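Local coordinates for DNA polymerase (Bacillus phage phi29, PDB 2PY5), which replicates the viral genome by protein-primed, strand-displacing and highly processive DNA synthesis, and carries a 3'-5' exonuclease in its N-terminal part, at residues 497-501 / 528-532; 534-540 / 550-556; 545-549 / 571-575. The protein carries 2 engineered substitutions. One frame throughout, in Å; residues are numbered along the deposited sequence.

Contact 1: residues 497-501 / 528-532; sequences QKTYI and VKCAG. With nucleotides of chain B.
Strands 499-501 and 528-530 run antiparallel with axes 4.6 Å apart at closest approach, Tyr500 and Lys529 forming the hydrogen-bonded pair between the non-hydrogen-bonded pairs Thr499-Cys530 and Ile501-Val528. Tyr500 N gives a short bond to Lys529 O (2.7 Å) and Lys529 N returns one to Tyr500 O; beyond the strand end, Ala531 N still reaches Lys498 O. Tyr500 and Lys529 point the same way from one face of the sheet. With chi1 at 67°, the tyrosine ring leans over its neighbour, and Lys529 CB sits 3.9 Å from the centroid of the Tyr500 ring, a CH-pi contact over the face; Lys529 CG continues to Tyr500 CZ at 3.5 Å. Thr499 and Cys530 share the other face, where Ile501 CG2 lies alongside Val528 CG1. Ala531 CB packs against the guanine of DG1 of chain B, at 3.5 Å from its C5. Lys498 and Tyr500 probably take part in binding template-primer DNA, and Lys529 stabilises the primer terminus. Lys498 NZ forms a salt bridge with Asp456, a ligand of the catalytic magnesium. Tyr500 stacks on Tyr494 of the adjoining strand 491-496, while Thr499 and Ile501 meet Phe546 from the loop between helix 535-538 and strand 551-561.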
loop_
_atom_site.group_PDB
_atom_site.type_symbol
_atom_site.label_atom_id
_atom_site.label_comp_id
_atom_site.label_asym_id
_atom_site.label_seq_id
_atom_site.Cartn_x
_atom_site.Cartn_y
_atom_site.Cartn_z
ATOM N N GLN F 497 4.951 9.417 -15.574
ATOM C CA GLN F 497 5.240 8.504 -14.470
ATOM C C GLN F 497 4.047 7.570 -14.291
ATOM O O GLN F 497 2.887 8.011 -14.343
ATOM C CB GLN F 497 5.500 9.265 -13.156
ATOM C CG GLN F 497 6.807 10.031 -13.133
ATOM C CD GLN F 497 6.848 11.163 -12.102
ATOM O OE1 GLN F 497 7.879 11.389 -11.452
ATOM N NE2 GLN F 497 5.741 11.898 -11.971
ATOM N N LYS F 498 4.333 6.281 -14.119
ATOM C CA LYS F 498 3.316 5.256 -13.888
ATOM C C LYS F 498 2.280 5.126 -14.996
ATOM O O LYS F 498 1.214 4.581 -14.756
ATOM C CB LYS F 498 2.624 5.476 -12.531
ATOM C CG LYS F 498 3.599 5.377 -11.364
ATOM C CD LYS F 498 2.904 5.433 -10.037
ATOM C CE LYS F 498 3.903 5.338 -8.899
ATOM N NZ LYS F 498 4.610 4.023 -8.843
ATOM N N THR F 499 2.601 5.595 -16.205
ATOM C CA THR F 499 1.649 5.619 -17.309
ATOM C C THR F 499 2.354 5.226 -18.613
ATOM O O THR F 499 2.945 6.068 -19.285
ATOM C CB THR F 499 1.000 7.006 -17.468
ATOM O OG1 THR F 499 0.482 7.435 -16.195
ATOM C CG2 THR F 499 -0.130 6.983 -18.481
ATOM N N TYR F 500 2.311 3.938 -18.938
ATOM C CA TYR F 500 2.991 3.424 -20.115
ATOM C C TYR F 500 2.345 2.129 -20.607
ATOM O O TYR F 500 1.574 1.494 -19.896
ATOM C CB TYR F 500 4.486 3.194 -19.824
ATOM C CG TYR F 500 4.777 2.096 -18.836
ATOM C CD1 TYR F 500 4.970 0.813 -19.282
ATOM C CD2 TYR F 500 4.861 2.340 -17.469
ATOM C CE1 TYR F 500 5.248 -0.215 -18.416
ATOM C CE2 TYR F 500 5.133 1.292 -16.592
ATOM C CZ TYR F 500 5.324 0.027 -17.094
ATOM O OH TYR F 500 5.605 -1.069 -16.285
ATOM N N ILE F 501 2.663 1.776 -21.847
ATOM C CA ILE F 501 2.276 0.501 -22.430
ATOM C C ILE F 501 3.509 -0.158 -23.027
ATOM O O ILE F 501 4.465 0.524 -23.424
ATOM C CB ILE F 501 1.161 0.627 -23.508
ATOM C CG1 ILE F 501 1.558 1.571 -24.656
ATOM C CG2 ILE F 501 -0.136 1.111 -22.872
ATOM C CD1 ILE F 501 0.491 1.765 -25.719
ATOM N N VAL F 528 -0.551 -2.827 -20.089
ATOM C CA VAL F 528 -0.945 -1.452 -19.818
ATOM C C VAL F 528 -0.747 -1.101 -18.332
ATOM O O VAL F 528 -1.251 -1.818 -17.456
ATOM C CB VAL F 528 -2.424 -1.252 -20.166
ATOM C CG1 VAL F 528 -2.807 0.234 -20.021
ATOM C CG2 VAL F 528 -2.732 -1.753 -21.580
ATOM N N LYS F 529 -0.028 -0.007 -18.072
ATOM C CA LYS F 529 0.187 0.530 -16.715
ATOM C C LYS F 529 -0.180 2.005 -16.701
ATOM O O LYS F 529 0.346 2.809 -17.482
ATOM C CB LYS F 529 1.646 0.365 -16.296
ATOM C CG LYS F 529 2.097 -1.059 -16.252
ATOM C CD LYS F 529 1.436 -1.828 -15.119
ATOM C CE LYS F 529 1.738 -3.296 -15.234
ATOM N NZ LYS F 529 3.193 -3.549 -15.128
ATOM N N CYS F 530 -1.125 2.370 -15.850
ATOM C CA CYS F 530 -1.539 3.768 -15.716
ATOM C C CYS F 530 -2.155 3.887 -14.346
ATOM O O CYS F 530 -3.167 3.244 -14.064
ATOM C CB CYS F 530 -2.541 4.202 -16.799
ATOM S SG CYS F 530 -3.059 6.001 -16.740
ATOM N N ALA F 531 -1.506 4.678 -13.494
ATOM C CA ALA F 531 -1.949 4.877 -12.115
ATOM C C ALA F 531 -3.368 5.408 -12.104
ATOM O O ALA F 531 -3.688 6.359 -12.820
ATOM C CB ALA F 531 -1.014 5.839 -11.396
ATOM N N GLY F 532 -4.222 4.767 -11.316
ATOM C CA GLY F 532 -5.605 5.194 -11.176
ATOM C C GLY F 532 -6.525 4.641 -12.242
ATOM O O GLY F 532 -7.744 4.740 -12.110
ATOM O "O5'" DG B 1 -0.606 10.982 -14.398
ATOM C "C5'" DG B 1 -2.031 11.124 -14.291
ATOM C "C4'" DG B 1 -2.465 11.320 -12.851
ATOM O "O4'" DG B 1 -2.001 10.210 -12.050
ATOM C "C3'" DG B 1 -1.899 12.571 -12.172
ATOM O "O3'" DG B 1 -2.867 13.652 -12.079
ATOM C "C2'" DG B 1 -1.374 12.070 -10.819
ATOM C "C1'" DG B 1 -1.942 10.656 -10.716
ATOM N N9 DG B 1 -1.176 9.673 -9.947
ATOM C C8 DG B 1 0.188 9.588 -9.776
ATOM N N7 DG B 1 0.558 8.580 -9.036
ATOM C C5 DG B 1 -0.634 7.955 -8.693
ATOM C C6 DG B 1 -0.872 6.805 -7.900
ATOM O O6 DG B 1 -0.044 6.085 -7.322
ATOM N N1 DG B 1 -2.233 6.511 -7.808
ATOM C C2 DG B 1 -3.244 7.231 -8.403
ATOM N N2 DG B 1 -4.496 6.791 -8.199
ATOM N N3 DG B 1 -3.033 8.311 -9.149
ATOM C C4 DG B 1 -1.711 8.613 -9.251
#

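Contact 2: residues 534-540 / 550-556; sequences TDKIKKE and FSRKMKP
Ile537 puts its two branches to separate uses against the corner of segment 550-556. Its CG2 meets the rim of the Phe550 ring in plane, 3.7 Å from CE2, whereas Ile537 CG1 lies beside Met554 CB at the same distance, the two side chains sliding past each other in opposite directions. Three residues on, Glu540 bends at chi2 and brings OE1 to Arg552 NE at 3.2 Å. The hydrogen bond within this salt bridge is almost straight, 176° at the hydrogen. The carboxylate oxygen lies in the guanidinium plane, but the arginine approaches from above the carboxylate plane, the two planes being 76° apart. Arg552 NH1 also donates to Ser551 O, 2.8 Å away, so two bonds in its own plane fix the rotation of the guanidinium, which lies over one face of the Phe550 ring, displaced toward its rim. Glu540 CB comes to the edge of that same ring.

The elements joined are the short helix 535-538 and the start of the hairpin 551-561/564-573. The hairpin strand turns a corner at Lys553, the centre of an inverse gamma turn, and Met554 and Lys555 then form a classic beta bulge opposite Asp570.

Met554 extends through chi2 and bends at chi3 (95°), which carries its methyl across the aliphatic chain of Lys536 at about a right angle. At the helix start Thr534 is the N-cap, its OG1 accepting a weak bond from Ile537 N. A water bridges Thr534 OG1 and Met554 O, 2.6 Å from each, and Thr534 CG2 packs against Pro556 CD; Pro556 itself packs on a thymine base of the bound DNA.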
loop_
_atom_site.group_PDB
_atom_site.type_symbol
_atom_site.label_atom_id
_atom_site.label_comp_id
_atom_site.label_asym_id
_atom_site.label_seq_id
_atom_site.Cartn_x
_atom_site.Cartn_y
_atom_site.Cartn_z
ATOM N N THR F 534 -8.626 1.964 -13.965
ATOM C CA THR F 534 -9.245 0.704 -13.550
ATOM C C THR F 534 -9.023 -0.335 -14.635
ATOM O O THR F 534 -8.633 0.006 -15.746
ATOM C CB THR F 534 -10.753 0.842 -13.347
ATOM O OG1 THR F 534 -11.373 1.076 -14.616
ATOM C CG2 THR F 534 -11.075 1.994 -12.387
ATOM N N ASP F 535 -9.289 -1.600 -14.319
ATOM C CA ASP F 535 -9.135 -2.682 -15.298
ATOM C C ASP F 535 -10.095 -2.542 -16.479
ATOM O O ASP F 535 -9.720 -2.821 -17.613
ATOM C CB ASP F 535 -9.312 -4.061 -14.641
ATOM C CG ASP F 535 -8.160 -4.428 -13.725
ATOM O OD1 ASP F 535 -7.012 -4.000 -13.984
ATOM O OD2 ASP F 535 -8.403 -5.161 -12.740
ATOM N N LYS F 536 -11.330 -2.105 -16.222
ATOM C CA LYS F 536 -12.292 -1.913 -17.307
ATOM C C LYS F 536 -11.797 -0.862 -18.309
ATOM O O LYS F 536 -12.001 -1.005 -19.512
ATOM C CB LYS F 536 -13.675 -1.500 -16.771
ATOM C CG LYS F 536 -14.764 -1.569 -17.841
ATOM C CD LYS F 536 -16.137 -1.134 -17.354
ATOM C CE LYS F 536 -17.201 -1.479 -18.403
ATOM N NZ LYS F 536 -18.455 -0.681 -18.262
ATOM N N ILE F 537 -11.173 0.198 -17.804
ATOM C CA ILE F 537 -10.625 1.244 -18.668
ATOM C C ILE F 537 -9.396 0.710 -19.426
ATOM O O ILE F 537 -9.233 0.983 -20.606
ATOM C CB ILE F 537 -10.258 2.519 -17.878
ATOM C CG1 ILE F 537 -11.525 3.154 -17.284
ATOM C CG2 ILE F 537 -9.558 3.528 -18.785
ATOM C CD1 ILE F 537 -11.266 4.329 -16.369
ATOM N N LYS F 538 -8.573 -0.084 -18.745
ATOM C CA LYS F 538 -7.419 -0.742 -19.388
ATOM C C LYS F 538 -7.799 -1.593 -20.621
ATOM O O LYS F 538 -7.049 -1.650 -21.607
ATOM C CB LYS F 538 -6.650 -1.585 -18.361
ATOM C CG LYS F 538 -5.817 -0.753 -17.393
ATOM C CD LYS F 538 -4.963 -1.620 -16.461
ATOM C CE LYS F 538 -3.894 -0.774 -15.766
ATOM N NZ LYS F 538 -3.074 -1.543 -14.791
ATOM N N LYS F 539 -8.967 -2.233 -20.577
ATOM C CA LYS F 539 -9.503 -2.965 -21.727
ATOM C C LYS F 539 -9.697 -2.092 -22.980
ATOM O O LYS F 539 -9.643 -2.590 -24.101
ATOM C CB LYS F 539 -10.839 -3.633 -21.365
ATOM C CG LYS F 539 -11.375 -4.522 -22.475
ATOM C CD LYS F 539 -12.587 -5.328 -22.088
ATOM C CE LYS F 539 -12.887 -6.344 -23.183
ATOM N NZ LYS F 539 -14.207 -7.006 -23.016
ATOM N N GLU F 540 -9.908 -0.796 -22.780
ATOM C CA GLU F 540 -10.170 0.138 -23.885
ATOM C C GLU F 540 -8.891 0.587 -24.586
ATOM O O GLU F 540 -8.933 1.097 -25.712
ATOM C CB GLU F 540 -10.896 1.387 -23.363
ATOM C CG GLU F 540 -12.118 1.129 -22.468
ATOM C CD GLU F 540 -13.418 1.012 -23.241
ATOM O OE1 GLU F 540 -13.538 1.619 -24.320
ATOM O OE2 GLU F 540 -14.335 0.324 -22.752
ATOM N N PHE F 550 -6.527 10.782 -23.668
ATOM C CA PHE F 550 -7.354 9.581 -23.586
ATOM C C PHE F 550 -8.274 9.713 -22.383
ATOM O O PHE F 550 -7.803 9.980 -21.274
ATOM C CB PHE F 550 -6.463 8.328 -23.449
ATOM C CG PHE F 550 -7.225 7.043 -23.193
ATOM C CD1 PHE F 550 -7.458 6.142 -24.230
ATOM C CD2 PHE F 550 -7.669 6.715 -21.911
ATOM C CE1 PHE F 550 -8.148 4.952 -23.993
ATOM C CE2 PHE F 550 -8.361 5.537 -21.670
ATOM C CZ PHE F 550 -8.594 4.652 -22.719
ATOM N N SER F 551 -9.580 9.529 -22.594
ATOM C CA SER F 551 -10.570 9.735 -21.535
ATOM C C SER F 551 -11.719 8.731 -21.609
ATOM O O SER F 551 -12.192 8.407 -22.696
ATOM C CB SER F 551 -11.134 11.165 -21.607
ATOM O OG SER F 551 -11.997 11.443 -20.517
ATOM N N ARG F 552 -12.161 8.255 -20.446
ATOM C CA ARG F 552 -13.328 7.382 -20.340
ATOM C C ARG F 552 -14.097 7.734 -19.069
ATOM O O ARG F 552 -13.497 7.948 -18.015
ATOM C CB ARG F 552 -12.917 5.903 -20.298
ATOM C CG ARG F 552 -12.262 5.366 -21.569
ATOM C CD ARG F 552 -13.235 5.319 -22.743
ATOM N NE ARG F 552 -12.655 4.649 -23.906
ATOM C CZ ARG F 552 -11.835 5.215 -24.788
ATOM N NH1 ARG F 552 -11.467 6.481 -24.659
ATOM N NH2 ARG F 552 -11.369 4.504 -25.808
ATOM N N LYS F 553 -15.421 7.795 -19.164
ATOM C CA LYS F 553 -16.251 8.091 -17.996
ATOM C C LYS F 553 -16.646 6.792 -17.312
ATOM O O LYS F 553 -17.815 6.397 -17.297
ATOM C CB LYS F 553 -17.480 8.901 -18.396
ATOM C CG LYS F 553 -18.184 9.511 -17.220
ATOM C CD LYS F 553 -19.358 10.360 -17.666
ATOM C CE LYS F 553 -20.157 10.852 -16.482
ATOM N NZ LYS F 553 -19.275 11.338 -15.382
ATOM N N MET F 554 -15.641 6.138 -16.740
ATOM C CA MET F 554 -15.768 4.773 -16.266
ATOM C C MET F 554 -15.083 4.532 -14.929
ATOM O O MET F 554 -14.991 3.382 -14.502
ATOM C CB MET F 554 -15.156 3.818 -17.290
ATOM C CG MET F 554 -15.776 3.875 -18.662
ATOM S SD MET F 554 -14.971 2.715 -19.778
ATOM C CE MET F 554 -16.055 1.304 -19.636
ATOM N N LYS F 555 -14.612 5.589 -14.263
ATOM C CA LYS F 555 -13.887 5.420 -13.004
ATOM C C LYS F 555 -14.813 5.650 -11.826
ATOM O O LYS F 555 -15.271 6.767 -11.615
ATOM C CB LYS F 555 -12.686 6.358 -12.896
ATOM C CG LYS F 555 -11.770 6.026 -11.705
ATOM C CD LYS F 555 -10.696 7.065 -11.538
ATOM C CE LYS F 555 -9.737 6.719 -10.401
ATOM N NZ LYS F 555 -8.478 7.510 -10.506
ATOM N N PRO F 556 -15.084 4.591 -11.053
ATOM C CA PRO F 556 -15.913 4.766 -9.861
ATOM C C PRO F 556 -15.267 5.714 -8.846
ATOM O O PRO F 556 -14.075 5.557 -8.515
ATOM C CB PRO F 556 -16.002 3.347 -9.285
ATOM C CG PRO F 556 -15.616 2.444 -10.371
ATOM C CD PRO F 556 -14.685 3.189 -11.247
HETATM O O HOH W 1 -13.921 1.018 -14.430
#

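Contact 3: residues 545-549 / 571-575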
loop_
_atom_site.group_PDB
_atom_site.type_symbol
_atom_site.label_atom_id
_atom_site.label_comp_id
_atom_site.label_asym_id
_atom_site.label_seq_id
_atom_site.Cartn_x
_atom_site.Cartn_y
_atom_site.Cartn_z
ATOM N N ASN F 545 -4.643 4.396 -29.502
ATOM C CA ASN F 545 -5.366 5.411 -28.730
ATOM C C ASN F 545 -4.718 5.856 -27.417
ATOM O O ASN F 545 -5.246 6.721 -26.746
ATOM C CB ASN F 545 -6.832 4.992 -28.481
ATOM C CG ASN F 545 -6.976 3.877 -27.462
ATOM O OD1 ASN F 545 -6.070 3.600 -26.688
ATOM N ND2 ASN F 545 -8.139 3.258 -27.437
ATOM N N PHE F 546 -3.578 5.261 -27.067
ATOM C CA PHE F 546 -2.908 5.573 -25.807
ATOM C C PHE F 546 -2.105 6.831 -25.993
ATOM O O PHE F 546 -1.003 6.799 -26.540
ATOM C CB PHE F 546 -1.988 4.432 -25.409
ATOM C CG PHE F 546 -1.361 4.581 -24.046
ATOM C CD1 PHE F 546 -2.120 4.538 -22.898
ATOM C CD2 PHE F 546 0.014 4.698 -23.927
ATOM C CE1 PHE F 546 -1.506 4.627 -21.648
ATOM C CE2 PHE F 546 0.608 4.793 -22.695
ATOM C CZ PHE F 546 -0.148 4.756 -21.569
ATOM N N LYS F 547 -2.692 7.943 -25.558
ATOM C CA LYS F 547 -2.049 9.237 -25.623
ATOM C C LYS F 547 -2.619 10.162 -24.571
ATOM O O LYS F 547 -3.691 9.910 -24.009
ATOM C CB LYS F 547 -2.224 9.849 -27.016
ATOM C CG LYS F 547 -3.662 10.064 -27.462
ATOM C CD LYS F 547 -3.708 10.121 -28.999
ATOM C CE LYS F 547 -4.792 11.040 -29.512
ATOM N NZ LYS F 547 -4.687 11.212 -30.996
ATOM N N VAL F 548 -1.890 11.235 -24.285
ATOM C CA VAL F 548 -2.381 12.260 -23.400
ATOM C C VAL F 548 -3.702 12.746 -23.997
ATOM O O VAL F 548 -3.777 13.002 -25.211
ATOM C CB VAL F 548 -1.361 13.412 -23.255
ATOM C CG1 VAL F 548 -1.928 14.532 -22.416
ATOM C CG2 VAL F 548 -0.052 12.890 -22.656
ATOM N N GLY F 549 -4.738 12.770 -23.165
ATOM C CA GLY F 549 -6.092 13.175 -23.570
ATOM C C GLY F 549 -7.060 12.002 -23.644
ATOM O O GLY F 549 -8.272 12.199 -23.685
ATOM N N THR F 571 -15.185 10.805 -14.837
ATOM C CA THR F 571 -14.268 10.915 -15.966
ATOM C C THR F 571 -12.819 10.657 -15.536
ATOM O O THR F 571 -12.291 11.344 -14.651
ATOM C CB THR F 571 -14.347 12.292 -16.597
ATOM O OG1 THR F 571 -15.696 12.545 -17.001
ATOM C CG2 THR F 571 -13.428 12.382 -17.818
ATOM N N PHE F 572 -12.200 9.658 -16.158
ATOM C CA PHE F 572 -10.763 9.425 -16.034
ATOM C C PHE F 572 -10.079 9.891 -17.310
ATOM O O PHE F 572 -10.407 9.416 -18.386
ATOM C CB PHE F 572 -10.460 7.943 -15.846
ATOM C CG PHE F 572 -8.997 7.650 -15.754
ATOM C CD1 PHE F 572 -8.336 7.773 -14.537
ATOM C CD2 PHE F 572 -8.264 7.295 -16.883
ATOM C CE1 PHE F 572 -6.979 7.529 -14.438
ATOM C CE2 PHE F 572 -6.892 7.054 -16.785
ATOM C CZ PHE F 572 -6.262 7.168 -15.552
ATOM N N THR F 573 -9.098 10.781 -17.178
ATOM C CA THR F 573 -8.373 11.311 -18.321
ATOM C C THR F 573 -6.876 11.223 -18.064
ATOM O O THR F 573 -6.424 11.545 -16.957
ATOM C CB THR F 573 -8.759 12.790 -18.563
ATOM O OG1 THR F 573 -10.184 12.893 -18.591
ATOM C CG2 THR F 573 -8.177 13.320 -19.862
ATOM N N ILE F 574 -6.125 10.794 -19.073
ATOM C CA ILE F 574 -4.672 10.835 -19.016
ATOM C C ILE F 574 -4.240 12.280 -19.250
ATOM O O ILE F 574 -4.368 12.802 -20.359
ATOM C CB ILE F 574 -4.026 9.927 -20.051
ATOM C CG1 ILE F 574 -4.484 8.478 -19.853
ATOM C CG2 ILE F 574 -2.485 10.023 -19.965
ATOM C CD1 ILE F 574 -3.880 7.512 -20.825
ATOM N N LYS F 575 -3.737 12.914 -18.197
ATOM C CA LYS F 575 -3.375 14.329 -18.235
ATOM C C LYS F 575 -1.870 14.474 -18.203
ATOM O O LYS F 575 -1.330 15.439 -18.745
ATOM C CB LYS F 575 -3.976 15.071 -17.046
ATOM C CG LYS F 575 -5.485 15.005 -16.979
ATOM C CD LYS F 575 -6.024 15.838 -15.837
ATOM C CE LYS F 575 -7.528 15.694 -15.724
ATOM N NZ LYS F 575 -8.105 16.591 -14.692
ATOM O OXT LYS F 575 -1.180 13.636 -17.623
#
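Phe546 meets Ile574 at about a right angle, the ring carbon CE1 lying 3.8 Å from Ile574 CD1. CG of Phe546 stands opposite the backbone N (chi1 -174°), which sends the ring towards Ile574 and Leu495 of strand 491-496, so that the loop residue is buried. At Lys547 the side chain leads away and the backbone makes the contact: the carbonyl O is 4.0 Å from Ile574 CB and equally far from Ile574 CD1. Ile574 therefore lies along the loop, with CD1 at the phenylalanine and the lysine carbonyl, and CG2 near Val548 CA.

The loop 545-549 leads into strand 551-561, whose hairpin partner 564-573 runs back antiparallel to end beside it at the C-terminus of the polymerase. The contact lies at the open end of this two-stranded hairpin, away from its turn, and segment 571-575 belongs to the C-terminal region involved in DNA binding and in interaction with the terminal protein.

Val548 turns CG1 towards the final residues, 3.6 Å from Ile574 O and 3.8 Å from Lys575 O. Gly549 supplies the one hydrogen bond between the segments: its N donates to Ile574 O at 2.8 Å, with 155° at the hydrogen and the donor in the carbonyl plane. The backbone angles of Gly549 call for glycine, and Gly549 O reaches Thr573 CG2 at 4.0 Å. Past this point the terminal carboxylate of Lys575 forms a salt bridge with Arg496 of strand 491-496.

How the contacts relate
Contact 1 lies nearest the centre of the chain and contact 3 furthest out, although all three mix buried with exposed residues. Contact 1 is regular sheet pairing within the large antiparallel sheet that carries the polymerase site; contact 2 relies on side chains, a salt bridge and a water, and contact 3 on one backbone bond with apolar packing. Contacts 2 and 3 share the hairpin 551-561/564-573, where Arg552 O pairs with Phe572 N, and Asn545 ND2 bonds Glu540 O. Phe572 carries the packing of contact 3 onto contact 1, against Gly532. Weak bonds from Lys538 NZ to Val528 O and from Lys555 NZ to Gly532 O join contact 2 to contact 1.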